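Local atomic coordinates of lysosome-associated membrane glycoprotein 3 (PDB entry 4AKM), a protein that helps lysosomes fuse with autophagosomes during autophagy and takes part in the unfolded protein response as a glycoprotein of the lysosomal membrane. Residues 124-127 and 128-132. Numbering follows the deposited sequence.
Sequences LQLS and AHLQV
L126 and V132 meet at the apolar centre of a tight antiparallel beta hairpin, strands 122-125 and 130-135, in the beta-prism, membrane-proximal luminal domain. The two side chains slant across one another, with L126 CD2 3.7 Å from V132 CG1. That same V132 methyl also lies 4.0 Å from L124 CB, so it touches both leucines, while L126 CD1 reaches L130 CD2 at 4.2 Å. V85 of strand 80-90 packs against L124 and L126, and A87 against L126 and L130, tying this hairpin to the five-stranded sheet.

L124 and V132 form a hydrogen-bonded antiparallel pair, each amide N bonded to the other's carbonyl O; V132 N to L124 O measures 2.9 Å, with an N-H...O angle of 166°. Nearer the turn the register slips: L130 O accepts both L126 N (2.8 Å) and S127 N (3.1 Å), so two residues oppose one, as in a classic beta bulge.

On the face shared by Q125 and Q131, the Q131 side chain, extended beyond CG, hydrogen-bonds through NE2 to S123 OG.

S127 closes the polar end through an ST turn. Its chi1 of 69° sets OG between its own backbone N and carbonyl carbon, facing the returning chain. There OG accepts two amides: H129 N at 3.2 Å, with an N-H...O angle of 149°, and L130 N at 2.8 Å.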
ATOM      1  N   LEU A 124      -9.004  -4.401  -0.711  1.00 47.00           N
ATOM      2  CA  LEU A 124      -8.467  -5.748  -0.611  1.00 43.04           C
ATOM      3  C   LEU A 124      -8.750  -6.345   0.764  1.00 45.13           C
ATOM      4  O   LEU A 124      -8.434  -5.734   1.788  1.00 41.06           O
ATOM      5  CB  LEU A 124      -6.966  -5.718  -0.861  1.00 38.97           C
ATOM      6  CG  LEU A 124      -6.336  -7.087  -1.071  1.00 47.99           C
ATOM      7  CD1 LEU A 124      -6.900  -7.702  -2.340  1.00 51.27           C
ATOM      8  CD2 LEU A 124      -4.821  -6.973  -1.131  1.00 48.34           C
ATOM      9  N   GLN A 125      -9.358  -7.529   0.796  1.00 43.65           N
ATOM     10  CA  GLN A 125      -9.513  -8.243   2.061  1.00 46.24           C
ATOM     11  C   GLN A 125      -8.199  -8.928   2.406  1.00 46.86           C
ATOM     12  O   GLN A 125      -7.726  -9.784   1.658  1.00 50.76           O
ATOM     13  CB  GLN A 125     -10.654  -9.263   2.002  1.00 40.24           C
ATOM     14  CG  GLN A 125     -12.037  -8.680   2.246  1.00 48.13           C
ATOM     15  CD  GLN A 125     -12.464  -8.724   3.705  1.00 55.32           C
ATOM     16  OE1 GLN A 125     -11.635  -8.789   4.612  1.00 50.20           O
ATOM     17  NE2 GLN A 125     -13.773  -8.695   3.935  1.00 64.76           N
ATOM     18  N   LEU A 126      -7.607  -8.541   3.532  1.00 46.37           N
ATOM     19  CA  LEU A 126      -6.323  -9.098   3.954  1.00 47.45           C
ATOM     20  C   LEU A 126      -6.518 -10.365   4.780  1.00 46.23           C
ATOM     21  O   LEU A 126      -5.907 -11.397   4.508  1.00 45.69           O
ATOM     22  CB  LEU A 126      -5.514  -8.058   4.730  1.00 42.79           C
ATOM     23  CG  LEU A 126      -5.242  -6.765   3.960  1.00 44.34           C
ATOM     24  CD1 LEU A 126      -4.318  -5.863   4.742  1.00 35.85           C
ATOM     25  CD2 LEU A 126      -4.677  -7.053   2.571  1.00 45.90           C
ATOM     26  N   SER A 127      -7.374 -10.268   5.792  1.00 51.18           N
ATOM     27  CA  SER A 127      -7.835 -11.426   6.540  1.00 46.96           C
ATOM     28  C   SER A 127      -9.346 -11.463   6.413  1.00 53.59           C
ATOM     29  O   SER A 127      -9.917 -10.816   5.539  1.00 55.82           O
ATOM     30  CB  SER A 127      -7.441 -11.319   8.009  1.00 46.35           C
ATOM     31  OG  SER A 127      -8.173 -10.291   8.652  1.00 47.31           O
ATOM     32  N   ALA A 128      -9.996 -12.220   7.285  1.00 61.28           N
ATOM     33  CA  ALA A 128     -11.449 -12.309   7.281  1.00 50.35           C
ATOM     34  C   ALA A 128     -12.088 -11.090   7.945  1.00 53.55           C
ATOM     35  O   ALA A 128     -13.251 -10.781   7.701  1.00 61.50           O
ATOM     36  CB  ALA A 128     -11.889 -13.584   7.976  1.00 58.92           C
ATOM     37  N   HIS A 129     -11.322 -10.405   8.789  1.00 53.46           N
ATOM     38  CA  HIS A 129     -11.827  -9.249   9.525  1.00 57.06           C
ATOM     39  C   HIS A 129     -11.101  -7.971   9.130  1.00 52.93           C
ATOM     40  O   HIS A 129     -11.541  -6.873   9.448  1.00 52.08           O
ATOM     41  CB  HIS A 129     -11.663  -9.447  11.035  1.00 60.03           C
ATOM     42  CG  HIS A 129     -12.338 -10.672  11.566  1.00 71.98           C
ATOM     43  ND1 HIS A 129     -11.666 -11.855  11.781  1.00 76.32           N
ATOM     44  CD2 HIS A 129     -13.625 -10.897  11.928  1.00 74.99           C
ATOM     45  CE1 HIS A 129     -12.508 -12.758  12.253  1.00 79.83           C
ATOM     46  NE2 HIS A 129     -13.703 -12.203  12.350  1.00 83.44           N
ATOM     47  N   LEU A 130      -9.969  -8.116   8.460  1.00 55.29           N
ATOM     48  CA  LEU A 130      -9.146  -6.960   8.150  1.00 46.92           C
ATOM     49  C   LEU A 130      -9.124  -6.682   6.660  1.00 43.49           C
ATOM     50  O   LEU A 130      -8.881  -7.565   5.844  1.00 46.03           O
ATOM     51  CB  LEU A 130      -7.722  -7.127   8.695  1.00 41.58           C
ATOM     52  CG  LEU A 130      -6.769  -5.973   8.368  1.00 40.95           C
ATOM     53  CD1 LEU A 130      -7.226  -4.675   9.014  1.00 39.28           C
ATOM     54  CD2 LEU A 130      -5.340  -6.304   8.758  1.00 39.95           C
ATOM     55  N   GLN A 131      -9.366  -5.424   6.325  1.00 41.84           N
ATOM     56  CA  GLN A 131      -9.461  -4.995   4.948  1.00 42.13           C
ATOM     57  C   GLN A 131      -8.637  -3.728   4.796  1.00 39.17           C
ATOM     58  O   GLN A 131      -8.557  -2.923   5.716  1.00 38.92           O
ATOM     59  CB  GLN A 131     -10.925  -4.711   4.625  1.00 43.05           C
ATOM     60  CG  GLN A 131     -11.237  -4.522   3.170  1.00 45.28           C
ATOM     61  CD  GLN A 131     -12.716  -4.309   2.940  1.00 54.51           C
ATOM     62  OE1 GLN A 131     -13.465  -4.000   3.873  1.00 54.85           O
ATOM     63  NE2 GLN A 131     -13.151  -4.480   1.697  1.00 53.20           N
ATOM     64  N   VAL A 132      -8.003  -3.556   3.645  1.00 36.87           N
ATOM     65  CA  VAL A 132      -7.316  -2.307   3.362  1.00 36.57           C
ATOM     66  C   VAL A 132      -7.958  -1.628   2.148  1.00 35.74           C
ATOM     67  O   VAL A 132      -8.363  -2.297   1.198  1.00 36.89           O
ATOM     68  CB  VAL A 132      -5.784  -2.512   3.182  1.00 29.01           C
ATOM     69  CG1 VAL A 132      -5.487  -3.459   2.037  1.00 35.09           C
ATOM     70  CG2 VAL A 132      -5.077  -1.183   2.985  1.00 29.64           C
TER